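3-hydroxyisobutyrate dehydrogenase (Thermus thermophilus, PDB 2CVZ) catalyses the NADP-dependent oxidation of 3-hydroxyisobutyrate, a step in the breakdown of valine. Local coordinates at residues R31-E34 against K35-H39; E137-E140 against R141-F145; Q216-T220 against R221-K225; L277-L280 against E281-G285. All blocks are in the same frame, centred on the assembly; numbering follows the deposited sequence.

Interaction 1. Residues R31-E34 against K35-H39; sequences RTFE and KALRH. With NDP (NADPH dihydro-nicotinamide-adenine-dinucleotide phosphate), chain G.
Arg-31 takes hold of the bound NADPH by its 2'-phosphate, using two donors along one edge of its guanidinium. NE makes an almost straight bond to NDP O1X (3.0 Å, 177°), and NH2 makes a second one to NDP O3X at 2.9 Å. A bend at chi3 (56°) in an otherwise extended chain turns that edge to the phosphate, whose phosphorus lies in the guanidinium plane. One face of the same group lies over the adenine, with Arg-31 NH1 3.4 Å from NDP N7A. Next along the chain, Thr-32 sets OG1 beside its own backbone N (chi1 -60°), from where OG1 donates to NDP O1X at 2.7 Å; its amide adds a weak bond to the same oxygen. Thr-32 is also the centre of an inverse gamma turn, and its carbonyl O accepts the amide N of Lys-35 at 3.0 Å. Phe-33 follows with its ring laid over the first turn of helix 34-43. Ala-36 CB makes a CH-pi contact with one face, 4.0 Å from the centroid of the Phe-33 ring, while CE1 of Phe-33 meets CD2 of Leu-37 at 3.7 Å, the two side chains crossing at about a right angle. Phe-33 O and Glu-34 O take the amides of Leu-37 and Arg-38, so regular helical bonding is under way. The loop after the second strand of the Rossmann-type fold thus sets four donors on the 2'-phosphate, three of them on O1X and one of those weak, a chemistry consistent with a preference for NADP over NAD, which lacks this phosphate.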
loop_
_atom_site.group_PDB
_atom_site.type_symbol
_atom_site.label_atom_id
_atom_site.label_comp_id
_atom_site.label_asym_id
_atom_site.label_seq_id
_atom_site.Cartn_x
_atom_site.Cartn_y
_atom_site.Cartn_z
ATOM N N ARG C 31 -9.712 6.607 -38.728
ATOM C CA ARG C 31 -8.595 7.497 -39.024
ATOM C C ARG C 31 -7.710 6.844 -40.079
ATOM O O ARG C 31 -7.387 7.455 -41.096
ATOM C CB ARG C 31 -7.796 7.765 -37.749
ATOM C CG ARG C 31 -6.593 8.657 -37.937
ATOM C CD ARG C 31 -5.941 8.966 -36.600
ATOM N NE ARG C 31 -5.564 7.755 -35.877
ATOM C CZ ARG C 31 -4.871 7.750 -34.742
ATOM N NH1 ARG C 31 -4.476 8.895 -34.202
ATOM N NH2 ARG C 31 -4.574 6.603 -34.142
ATOM N N THR C 32 -7.309 5.603 -39.821
ATOM C CA THR C 32 -6.507 4.842 -40.773
ATOM C C THR C 32 -7.578 4.193 -41.648
ATOM O O THR C 32 -8.047 3.092 -41.358
ATOM C CB THR C 32 -5.679 3.750 -40.063
ATOM O OG1 THR C 32 -4.788 4.362 -39.120
ATOM C CG2 THR C 32 -4.867 2.951 -41.074
ATOM N N PHE C 33 -7.968 4.894 -42.709
ATOM C CA PHE C 33 -9.030 4.437 -43.598
ATOM C C PHE C 33 -8.938 3.028 -44.174
ATOM O O PHE C 33 -9.968 2.412 -44.438
ATOM C CB PHE C 33 -9.224 5.437 -44.738
ATOM C CG PHE C 33 -10.619 5.454 -45.287
ATOM C CD1 PHE C 33 -10.870 5.096 -46.606
ATOM C CD2 PHE C 33 -11.688 5.823 -44.476
ATOM C CE1 PHE C 33 -12.167 5.107 -47.112
ATOM C CE2 PHE C 33 -12.988 5.837 -44.969
ATOM C CZ PHE C 33 -13.228 5.479 -46.290
ATOM N N GLU C 34 -7.730 2.512 -44.378
ATOM C CA GLU C 34 -7.596 1.158 -44.916
ATOM C C GLU C 34 -8.433 0.197 -44.074
ATOM O O GLU C 34 -8.973 -0.788 -44.581
ATOM C CB GLU C 34 -6.131 0.709 -44.903
ATOM C CG GLU C 34 -5.224 1.489 -45.848
ATOM C CD GLU C 34 -5.181 2.978 -45.535
ATOM O OE1 GLU C 34 -4.853 3.338 -44.384
ATOM O OE2 GLU C 34 -5.473 3.787 -46.443
ATOM N N LYS C 35 -8.540 0.503 -42.784
ATOM C CA LYS C 35 -9.303 -0.308 -41.839
ATOM C C LYS C 35 -10.794 -0.252 -42.172
ATOM O O LYS C 35 -11.512 -1.247 -42.039
ATOM C CB LYS C 35 -9.074 0.212 -40.415
ATOM C CG LYS C 35 -9.613 -0.683 -39.316
ATOM C CD LYS C 35 -8.588 -1.721 -38.886
ATOM C CE LYS C 35 -7.376 -1.060 -38.242
ATOM N NZ LYS C 35 -6.437 -2.057 -37.652
ATOM N N ALA C 36 -11.259 0.918 -42.598
ATOM C CA ALA C 36 -12.659 1.094 -42.959
ATOM C C ALA C 36 -12.954 0.302 -44.232
ATOM O O ALA C 36 -13.970 -0.387 -44.321
ATOM C CB ALA C 36 -12.966 2.572 -43.173
ATOM N N LEU C 37 -12.057 0.398 -45.210
ATOM C CA LEU C 37 -12.229 -0.320 -46.469
ATOM C C LEU C 37 -12.296 -1.824 -46.233
ATOM O O LEU C 37 -13.137 -2.514 -46.811
ATOM C CB LEU C 37 -11.073 -0.012 -47.430
ATOM C CG LEU C 37 -10.973 1.408 -47.986
ATOM C CD1 LEU C 37 -9.777 1.494 -48.923
ATOM C CD2 LEU C 37 -12.253 1.772 -48.727
ATOM N N ARG C 38 -11.404 -2.328 -45.387
ATOM C CA ARG C 38 -11.368 -3.746 -45.070
ATOM C C ARG C 38 -12.663 -4.184 -44.391
ATOM O O ARG C 38 -13.186 -5.264 -44.629
ATOM C CB ARG C 38 -10.181 -3.998 -44.139
ATOM C CG ARG C 38 -10.171 -5.420 -43.580
ATOM C CD ARG C 38 -8.805 -5.802 -43.001
ATOM N NE ARG C 38 -8.966 -6.609 -41.788
ATOM C CZ ARG C 38 -8.494 -6.095 -40.638
ATOM N NH1 ARG C 38 -7.917 -4.906 -40.629
ATOM N NH2 ARG C 38 -8.616 -6.791 -39.504
ATOM N N HIS C 39 -13.183 -3.320 -43.524
ATOM C CA HIS C 39 -14.411 -3.610 -42.790
ATOM C C HIS C 39 -15.587 -3.741 -43.761
ATOM O O HIS C 39 -16.438 -4.621 -43.610
ATOM C CB HIS C 39 -14.675 -2.496 -41.765
ATOM C CG HIS C 39 -15.705 -2.847 -40.736
ATOM N ND1 HIS C 39 -17.059 -2.752 -40.970
ATOM C CD2 HIS C 39 -15.575 -3.308 -39.468
ATOM C CE1 HIS C 39 -17.719 -3.138 -39.892
ATOM N NE2 HIS C 39 -16.841 -3.482 -38.966
HETATM P PA NDP G . -7.496 0.455 -30.132
HETATM O O1A NDP G . -7.471 -0.857 -30.721
HETATM O O2A NDP G . -6.260 1.178 -29.666
HETATM O O5B NDP G . -8.309 1.397 -31.195
HETATM C C5B NDP G . -8.473 2.795 -30.926
HETATM C C4B NDP G . -9.270 3.292 -32.124
HETATM O O4B NDP G . -9.424 4.724 -31.926
HETATM C C3B NDP G . -8.676 3.086 -33.479
HETATM O O3B NDP G . -9.742 2.821 -34.429
HETATM C C2B NDP G . -8.023 4.373 -33.809
HETATM O O2B NDP G . -7.742 4.666 -35.180
HETATM C C1B NDP G . -8.929 5.336 -33.107
HETATM N N9A NDP G . -8.255 6.623 -32.785
HETATM C C8A NDP G . -7.154 6.853 -31.925
HETATM N N7A NDP G . -6.843 8.134 -31.892
HETATM C C5A NDP G . -7.724 8.768 -32.723
HETATM C C6A NDP G . -7.917 10.113 -33.113
HETATM N N6A NDP G . -7.127 11.073 -32.632
HETATM N N1A NDP G . -8.915 10.418 -33.981
HETATM C C2A NDP G . -9.714 9.441 -34.467
HETATM N N3A NDP G . -9.616 8.143 -34.163
HETATM C C4A NDP G . -8.590 7.866 -33.275
HETATM O O3 NDP G . -8.507 0.498 -28.928
HETATM P PN NDP G . -9.505 -0.520 -28.205
HETATM O O1N NDP G . -8.684 -1.613 -27.675
HETATM O O2N NDP G . -10.555 -0.782 -29.245
HETATM O O5D NDP G . -10.148 0.439 -27.102
HETATM C C5D NDP G . -11.010 1.569 -27.456
HETATM C C4D NDP G . -11.836 1.927 -26.183
HETATM O O4D NDP G . -12.470 0.732 -25.733
HETATM C C3D NDP G . -10.942 2.372 -25.021
HETATM O O3D NDP G . -11.590 3.440 -24.317
HETATM C C2D NDP G . -10.747 1.125 -24.198
HETATM O O2D NDP G . -10.335 1.477 -22.889
HETATM C C1D NDP G . -12.214 0.538 -24.339
HETATM N N1N NDP G . -12.332 -0.927 -24.065
HETATM C C2N NDP G . -11.321 -1.792 -24.572
HETATM C C3N NDP G . -11.488 -3.209 -24.293
HETATM C C7N NDP G . -10.501 -4.176 -24.784
HETATM O O7N NDP G . -10.393 -5.334 -24.330
HETATM N N7N NDP G . -9.662 -3.839 -25.783
HETATM C C4N NDP G . -12.607 -3.628 -23.559
HETATM C C5N NDP G . -13.561 -2.775 -23.086
HETATM C C6N NDP G . -13.427 -1.424 -23.338
HETATM P P2B NDP G . -6.532 4.088 -35.964
HETATM O O1X NDP G . -6.316 5.100 -37.017
HETATM O O2X NDP G . -6.907 2.748 -36.494
HETATM O O3X NDP G . -5.322 3.981 -35.038
#

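Interaction 2. Residues E137-E140 against R141-F145; sequences EAVE and RVRPF
Val-139 and Arg-143 meet through both backbone and side chain where helix 136-142 passes into the 3-10 turn 143-145. Val-139 O takes the amide N of Arg-143 at 3.0 Å and also receives a weak second bond from Val-142 N at 3.2 Å. The main acceptor for Val-142 N is Ala-138 O, 3.0 Å away, so this amide is shared between two carbonyls as the helix tightens. One residue earlier, Arg-141 N reaches Glu-137 O at 3.2 Å. The pattern then shortens to the 3-10 turn: Phe-145 N bonds to Val-142 O at 2.8 Å, while Pro-144, having no N-H to offer, sets its CD 3.5 Å from Glu-140 O. Above the backbone, Val-139 holds CG1 opposite its own backbone N (chi1 171°), on the side where the extended chain of Arg-143 runs obliquely past with NE 3.9 Å from that Val-139 CG1; Arg-143 NH1 goes on to a weak hydrogen bond with Val-152 O on strand 149-156. Arg-141 sends its guanidinium to the rim of the Phe-145 ring, NH1 lying in the ring plane 3.5 Å from Phe-145 CE2. On the buried side, Ala-138 and Val-142 rest on strands 85-88 and 110-117, touching Leu-112 of the latter. This is the helix of the beta-alpha-beta unit that joins strand 128-133 to strand 149-156. Each amide from Arg-141 to Arg-143 thus has a carbonyl acceptor one turn back, and the bonding carries on through the change of winding, broken at the proline alone.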
loop_
_atom_site.group_PDB
_atom_site.type_symbol
_atom_site.label_atom_id
_atom_site.label_comp_id
_atom_site.label_asym_id
_atom_site.label_seq_id
_atom_site.Cartn_x
_atom_site.Cartn_y
_atom_site.Cartn_z
ATOM N N GLU C 137 -35.683 7.747 -21.795
ATOM C CA GLU C 137 -36.290 7.758 -23.120
ATOM C C GLU C 137 -35.280 7.402 -24.206
ATOM O O GLU C 137 -35.570 6.600 -25.096
ATOM C CB GLU C 137 -36.902 9.134 -23.407
ATOM C CG GLU C 137 -38.034 9.516 -22.456
ATOM C CD GLU C 137 -37.553 9.856 -21.049
ATOM O OE1 GLU C 137 -38.405 9.919 -20.135
ATOM O OE2 GLU C 137 -36.335 10.071 -20.857
ATOM N N ALA C 138 -34.095 7.999 -24.132
ATOM C CA ALA C 138 -33.048 7.729 -25.110
ATOM C C ALA C 138 -32.588 6.279 -24.998
ATOM O O ALA C 138 -32.389 5.605 -26.008
ATOM C CB ALA C 138 -31.870 8.672 -24.892
ATOM N N VAL C 139 -32.425 5.801 -23.769
ATOM C CA VAL C 139 -31.990 4.426 -23.545
ATOM C C VAL C 139 -32.922 3.435 -24.236
ATOM O O VAL C 139 -32.473 2.519 -24.923
ATOM C CB VAL C 139 -31.934 4.092 -22.037
ATOM C CG1 VAL C 139 -31.692 2.606 -21.839
ATOM C CG2 VAL C 139 -30.825 4.896 -21.371
ATOM N N GLU C 140 -34.223 3.623 -24.053
ATOM C CA GLU C 140 -35.206 2.736 -24.663
ATOM C C GLU C 140 -35.127 2.787 -26.187
ATOM O O GLU C 140 -35.363 1.788 -26.863
ATOM C CB GLU C 140 -36.615 3.124 -24.207
ATOM C CG GLU C 140 -37.711 2.218 -24.747
ATOM C CD GLU C 140 -39.095 2.626 -24.273
ATOM O OE1 GLU C 140 -39.542 3.741 -24.623
ATOM O OE2 GLU C 140 -39.736 1.832 -23.549
ATOM N N ARG C 141 -34.787 3.955 -26.719
ATOM C CA ARG C 141 -34.687 4.148 -28.162
ATOM C C ARG C 141 -33.451 3.479 -28.768
ATOM O O ARG C 141 -33.490 3.008 -29.905
ATOM C CB ARG C 141 -34.656 5.644 -28.480
ATOM C CG ARG C 141 -34.709 5.994 -29.960
ATOM C CD ARG C 141 -36.126 5.905 -30.510
ATOM N NE ARG C 141 -36.215 6.436 -31.868
ATOM C CZ ARG C 141 -35.655 5.872 -32.935
ATOM N NH1 ARG C 141 -34.961 4.747 -32.812
ATOM N NH2 ARG C 141 -35.783 6.438 -34.129
ATOM N N VAL C 142 -32.357 3.434 -28.014
ATOM C CA VAL C 142 -31.126 2.837 -28.524
ATOM C C VAL C 142 -30.970 1.339 -28.277
ATOM O O VAL C 142 -30.235 0.671 -29.004
ATOM C CB VAL C 142 -29.877 3.547 -27.954
ATOM C CG1 VAL C 142 -29.905 5.017 -28.322
ATOM C CG2 VAL C 142 -29.813 3.366 -26.448
ATOM N N ARG C 143 -31.654 0.810 -27.266
ATOM C CA ARG C 143 -31.550 -0.614 -26.944
ATOM C C ARG C 143 -31.582 -1.560 -28.145
ATOM O O ARG C 143 -30.718 -2.425 -28.282
ATOM C CB ARG C 143 -32.651 -1.028 -25.958
ATOM C CG ARG C 143 -32.323 -0.760 -24.498
ATOM C CD ARG C 143 -33.424 -1.285 -23.585
ATOM N NE ARG C 143 -33.163 -0.996 -22.175
ATOM C CZ ARG C 143 -32.272 -1.638 -21.425
ATOM N NH1 ARG C 143 -31.547 -2.620 -21.942
ATOM N NH2 ARG C 143 -32.105 -1.291 -20.155
ATOM N N PRO C 144 -32.575 -1.406 -29.035
ATOM C CA PRO C 144 -32.680 -2.280 -30.209
ATOM C C PRO C 144 -31.525 -2.225 -31.208
ATOM O O PRO C 144 -31.444 -3.063 -32.104
ATOM C CB PRO C 144 -34.006 -1.855 -30.834
ATOM C CG PRO C 144 -34.088 -0.408 -30.487
ATOM C CD PRO C 144 -33.650 -0.398 -29.039
ATOM N N PHE C 145 -30.629 -1.255 -31.051
ATOM C CA PHE C 145 -29.501 -1.117 -31.968
ATOM C C PHE C 145 -28.187 -1.693 -31.450
ATOM O O PHE C 145 -27.207 -1.766 -32.192
ATOM C CB PHE C 145 -29.300 0.359 -32.314
ATOM C CG PHE C 145 -30.437 0.955 -33.082
ATOM C CD1 PHE C 145 -30.616 0.652 -34.427
ATOM C CD2 PHE C 145 -31.348 1.800 -32.456
ATOM C CE1 PHE C 145 -31.691 1.183 -35.142
ATOM C CE2 PHE C 145 -32.424 2.335 -33.159
ATOM C CZ PHE C 145 -32.597 2.026 -34.503
#

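Interaction 3. Residues Q216-T220 against R221-K225; sequences QRVLT and RAFPK
Positive phi (70°), with bends at chi2 (-47°) and chi3 (-61°), folds Arg-221 back over Val-218. Its CD comes to 3.1 Å from Val-218 O, an oxygen that accepts Arg-221 N at 2.9 Å, from above the carbonyl plane, and Arg-221 NH1 in a weak bond. The guanidinium then meets Phe-223: CE2 of that ring stands over the centre of one guanidinium face, and Arg-221 CZ lies at the ring's edge. Helix 214-219 ends here with a wide pi-type turn and an ST turn, in which Thr-220 OG1 accepts Ala-222 N at 3.2 Å while donating to Gln-216 O at 2.6 Å. Phe-223 N closes a longer loop onto Arg-217 O (3.0 Å), which also sits over the centre of the Phe-223 ring. Since Arg-221 NH1 has a salt bridge to Glu-281, a leucine in its place would probably cost Glu-281 this salt bridge and Val-218 O its weak side-chain donor. Beyond the turn, the extended chain of Arg-217 crosses Pro-224 obliquely, CG 3.8 Å from Pro-224 CD, and carries NH1 to Asp-272 and Thr-226.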
loop_
_atom_site.group_PDB
_atom_site.type_symbol
_atom_site.label_atom_id
_atom_site.label_comp_id
_atom_site.label_asym_id
_atom_site.label_seq_id
_atom_site.Cartn_x
_atom_site.Cartn_y
_atom_site.Cartn_z
ATOM N N GLN C 216 -5.213 -18.887 -19.662
ATOM C CA GLN C 216 -5.123 -18.793 -21.114
ATOM C C GLN C 216 -3.997 -17.922 -21.675
ATOM O O GLN C 216 -3.489 -18.194 -22.764
ATOM C CB GLN C 216 -6.458 -18.296 -21.687
ATOM C CG GLN C 216 -7.668 -19.163 -21.337
ATOM C CD GLN C 216 -8.144 -18.981 -19.903
ATOM O OE1 GLN C 216 -7.608 -18.162 -19.153
ATOM N NE2 GLN C 216 -9.167 -19.743 -19.519
ATOM N N ARG C 217 -3.598 -16.887 -20.941
ATOM C CA ARG C 217 -2.558 -15.989 -21.434
ATOM C C ARG C 217 -1.191 -16.107 -20.783
ATOM O O ARG C 217 -0.171 -15.970 -21.458
ATOM C CB ARG C 217 -3.024 -14.540 -21.315
ATOM C CG ARG C 217 -4.384 -14.305 -21.905
ATOM C CD ARG C 217 -4.725 -12.837 -21.982
ATOM N NE ARG C 217 -6.051 -12.662 -22.557
ATOM C CZ ARG C 217 -6.484 -11.543 -23.123
ATOM N NH1 ARG C 217 -5.693 -10.478 -23.193
ATOM N NH2 ARG C 217 -7.707 -11.498 -23.630
ATOM N N VAL C 218 -1.164 -16.355 -19.479
ATOM C CA VAL C 218 0.098 -16.441 -18.758
ATOM C C VAL C 218 0.730 -17.829 -18.728
ATOM O O VAL C 218 1.881 -18.001 -19.127
ATOM C CB VAL C 218 -0.073 -15.946 -17.307
ATOM C CG1 VAL C 218 1.271 -15.947 -16.595
ATOM C CG2 VAL C 218 -0.687 -14.550 -17.305
ATOM N N LEU C 219 -0.013 -18.816 -18.243
ATOM C CA LEU C 219 0.514 -20.173 -18.161
ATOM C C LEU C 219 0.973 -20.686 -19.524
ATOM O O LEU C 219 1.957 -21.420 -19.621
ATOM C CB LEU C 219 -0.542 -21.112 -17.565
ATOM C CG LEU C 219 -0.680 -21.109 -16.036
ATOM C CD1 LEU C 219 -0.862 -19.692 -15.512
ATOM C CD2 LEU C 219 -1.856 -21.978 -15.642
ATOM N N THR C 220 0.259 -20.286 -20.571
ATOM C CA THR C 220 0.569 -20.692 -21.940
ATOM C C THR C 220 1.723 -19.885 -22.524
ATOM O O THR C 220 2.324 -20.281 -23.529
ATOM C CB THR C 220 -0.639 -20.483 -22.862
ATOM O OG1 THR C 220 -1.003 -19.097 -22.853
ATOM C CG2 THR C 220 -1.822 -21.319 -22.400
ATOM N N ARG C 221 2.020 -18.753 -21.890
ATOM C CA ARG C 221 3.078 -17.850 -22.333
ATOM C C ARG C 221 2.662 -17.168 -23.631
ATOM O O ARG C 221 3.472 -16.510 -24.284
ATOM C CB ARG C 221 4.398 -18.606 -22.553
ATOM C CG ARG C 221 4.817 -19.496 -21.397
ATOM C CD ARG C 221 4.705 -18.765 -20.066
ATOM N NE ARG C 221 5.552 -17.580 -20.002
ATOM C CZ ARG C 221 5.479 -16.668 -19.038
ATOM N NH1 ARG C 221 4.593 -16.807 -18.059
ATOM N NH2 ARG C 221 6.294 -15.622 -19.044
ATOM N N ALA C 222 1.392 -17.322 -23.993
ATOM C CA ALA C 222 0.859 -16.740 -25.221
ATOM C C ALA C 222 0.821 -15.215 -25.195
ATOM O O ALA C 222 1.196 -14.559 -26.172
ATOM C CB ALA C 222 -0.540 -17.288 -25.491
ATOM N N PHE C 223 0.351 -14.660 -24.082
ATOM C CA PHE C 223 0.247 -13.216 -23.915
ATOM C C PHE C 223 -0.287 -12.509 -25.158
ATOM O O PHE C 223 0.366 -11.626 -25.718
ATOM C CB PHE C 223 1.608 -12.635 -23.526
ATOM C CG PHE C 223 2.022 -12.962 -22.122
ATOM C CD1 PHE C 223 1.361 -12.388 -21.039
ATOM C CD2 PHE C 223 3.061 -13.854 -21.876
ATOM C CE1 PHE C 223 1.731 -12.697 -19.732
ATOM C CE2 PHE C 223 3.439 -14.171 -20.571
ATOM C CZ PHE C 223 2.771 -13.589 -19.496
ATOM N N PRO C 224 -1.490 -12.893 -25.613
ATOM C CA PRO C 224 -2.053 -12.247 -26.798
ATOM C C PRO C 224 -2.368 -10.785 -26.506
ATOM O O PRO C 224 -2.641 -10.416 -25.362
ATOM C CB PRO C 224 -3.308 -13.074 -27.078
ATOM C CG PRO C 224 -3.730 -13.511 -25.707
ATOM C CD PRO C 224 -2.410 -13.917 -25.085
ATOM N N LYS C 225 -2.315 -9.954 -27.539
ATOM C CA LYS C 225 -2.595 -8.531 -27.388
ATOM C C LYS C 225 -4.057 -8.248 -27.724
ATOM O O LYS C 225 -4.459 -8.350 -28.882
ATOM C CB LYS C 225 -1.679 -7.723 -28.315
ATOM C CG LYS C 225 -1.989 -6.238 -28.371
ATOM C CD LYS C 225 -1.826 -5.585 -27.008
ATOM C CE LYS C 225 -2.121 -4.095 -27.076
ATOM N NZ LYS C 225 -1.247 -3.394 -28.058
#

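Interaction 4. Residues L277-L280 against E281-G285; sequences LRLL and ERWGG
Leu-279 lies across the six-membered ring of Trp-283, its CG 3.8 Å from the ring centroid and 17° off the normal, a CH-pi contact over the face. Its two methyls spread over the same face: CD1 is 3.7 Å from Trp-283 CE2, and CD2 is as near to CH2. The leucine can spread like this because its CG stands anti to the backbone N (chi1 -178°). Leu-280 CD2 comes in obliquely, 4.0 Å from Trp-283 CE3. Leu-279 CD1 also lies over one face of the Arg-282 guanidinium, toward its rim; NH2 of that group bonds to Glu-266, and NH1 bonds to Glu-266 of the second subunit. That same neighbouring carboxylate accepts Trp-283 NE1, so a phenylalanine in place of the tryptophan would probably cost this bond between subunits and leave Leu-279 less well covered. One turn back, Arg-278 and Glu-281 are linked by a water, 2.7 Å from Glu-281 OE1 and weakly bonded to Arg-278 NH1; their stronger ties are to Glu-275 and to Ile-288 N, respectively. Helix 276-284 packs through Leu-277 and Leu-280 on helix 160-188, through Leu-277 and Glu-281 on Val-218 of helix 214-219, and through Leu-279 on helix 251-267, while Pro-249 of the third subunit closes on Leu-280 and Trp-283.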
loop_
_atom_site.group_PDB
_atom_site.type_symbol
_atom_site.label_atom_id
_atom_site.label_comp_id
_atom_site.label_asym_id
_atom_site.label_seq_id
_atom_site.Cartn_x
_atom_site.Cartn_y
_atom_site.Cartn_z
ATOM N N LEU C 277 1.694 -8.778 -15.410
ATOM C CA LEU C 277 2.214 -9.838 -14.559
ATOM C C LEU C 277 3.664 -10.177 -14.897
ATOM O O LEU C 277 4.369 -10.772 -14.086
ATOM C CB LEU C 277 1.328 -11.090 -14.658
ATOM C CG LEU C 277 0.204 -11.170 -13.611
ATOM C CD1 LEU C 277 -0.643 -9.918 -13.662
ATOM C CD2 LEU C 277 -0.650 -12.408 -13.845
ATOM N N ARG C 278 4.108 -9.796 -16.092
ATOM C CA ARG C 278 5.493 -10.051 -16.487
ATOM C C ARG C 278 6.433 -9.321 -15.530
ATOM O O ARG C 278 7.553 -9.769 -15.285
ATOM C CB ARG C 278 5.761 -9.558 -17.912
ATOM C CG ARG C 278 5.288 -10.474 -19.031
ATOM C CD ARG C 278 5.735 -9.889 -20.367
ATOM N NE ARG C 278 5.335 -10.677 -21.529
ATOM C CZ ARG C 278 5.877 -11.840 -21.877
ATOM N NH1 ARG C 278 6.851 -12.371 -21.152
ATOM N NH2 ARG C 278 5.453 -12.464 -22.965
ATOM N N LEU C 279 5.976 -8.190 -14.998
ATOM C CA LEU C 279 6.785 -7.415 -14.062
ATOM C C LEU C 279 7.023 -8.224 -12.794
ATOM O O LEU C 279 8.117 -8.203 -12.222
ATOM C CB LEU C 279 6.090 -6.093 -13.720
ATOM C CG LEU C 279 6.845 -5.155 -12.773
ATOM C CD1 LEU C 279 8.250 -4.899 -13.306
ATOM C CD2 LEU C 279 6.076 -3.848 -12.632
ATOM N N LEU C 280 5.995 -8.945 -12.356
ATOM C CA LEU C 280 6.102 -9.776 -11.164
ATOM C C LEU C 280 7.025 -10.957 -11.445
ATOM O O LEU C 280 7.783 -11.386 -10.572
ATOM C CB LEU C 280 4.717 -10.278 -10.739
ATOM C CG LEU C 280 3.753 -9.192 -10.255
ATOM C CD1 LEU C 280 2.365 -9.783 -10.035
ATOM C CD2 LEU C 280 4.292 -8.580 -8.963
ATOM N N GLU C 281 6.963 -11.481 -12.665
ATOM C CA GLU C 281 7.815 -12.605 -13.045
ATOM C C GLU C 281 9.253 -12.111 -13.104
ATOM O O GLU C 281 10.185 -12.831 -12.745
ATOM C CB GLU C 281 7.402 -13.156 -14.408
ATOM C CG GLU C 281 5.964 -13.642 -14.463
ATOM C CD GLU C 281 5.620 -14.274 -15.798
ATOM O OE1 GLU C 281 5.948 -13.670 -16.842
ATOM O OE2 GLU C 281 5.017 -15.369 -15.802
ATOM N N ARG C 282 9.414 -10.875 -13.568
ATOM C CA ARG C 282 10.726 -10.244 -13.660
ATOM C C ARG C 282 11.359 -10.215 -12.273
ATOM O O ARG C 282 12.459 -10.729 -12.066
ATOM C CB ARG C 282 10.578 -8.814 -14.197
ATOM C CG ARG C 282 11.676 -7.848 -13.766
ATOM C CD ARG C 282 12.512 -7.387 -14.941
ATOM N NE ARG C 282 11.760 -6.588 -15.905
ATOM C CZ ARG C 282 11.525 -5.283 -15.792
ATOM N NH1 ARG C 282 11.981 -4.606 -14.747
ATOM N NH2 ARG C 282 10.848 -4.649 -16.739
ATOM N N TRP C 283 10.653 -9.618 -11.321
ATOM C CA TRP C 283 11.151 -9.519 -9.955
ATOM C C TRP C 283 11.325 -10.883 -9.304
ATOM O O TRP C 283 12.315 -11.130 -8.618
ATOM C CB TRP C 283 10.205 -8.675 -9.095
ATOM C CG TRP C 283 10.087 -7.246 -9.514
ATOM C CD1 TRP C 283 11.048 -6.482 -10.117
ATOM C CD2 TRP C 283 8.967 -6.382 -9.297
ATOM N NE1 TRP C 283 10.594 -5.194 -10.286
ATOM C CE2 TRP C 283 9.320 -5.105 -9.789
ATOM C CE3 TRP C 283 7.698 -6.561 -8.728
ATOM C CZ2 TRP C 283 8.450 -4.013 -9.732
ATOM C CZ3 TRP C 283 6.833 -5.474 -8.670
ATOM C CH2 TRP C 283 7.214 -4.215 -9.169
ATOM N N GLY C 284 10.360 -11.768 -9.524
ATOM C CA GLY C 284 10.419 -13.089 -8.931
ATOM C C GLY C 284 11.500 -13.989 -9.496
ATOM O O GLY C 284 11.935 -14.923 -8.829
ATOM N N GLY C 285 11.933 -13.713 -10.722
ATOM C CA GLY C 285 12.960 -14.531 -11.340
ATOM C C GLY C 285 12.421 -15.894 -11.726
ATOM O O GLY C 285 13.155 -16.882 -11.756
HETATM O O HOH W 1 7.924 -12.622 -18.272
#

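Overall arrangement
Along the chain the four contacts follow one another without overlap. Interactions 1 and 2 belong to the N-terminal nucleotide-binding domain, on helices 34-43 and 136-142 beside its mixed sheet, with centres about 28 Å apart. Interactions 3 and 4 lie in the all-helical C-terminal part, their centres about 14 Å apart. These two touch, and Phe-223 of the one makes a cation-pi contact with Arg-278 of the other. Interaction 2 lies across the chain's centre from both, about 46 Å from interaction 4 between centres. Interaction 1 thus holds the cofactor's 2'-phosphate, while interaction 4, about 38 Å away between centres, meets neighbouring subunits of the four-chain assembly.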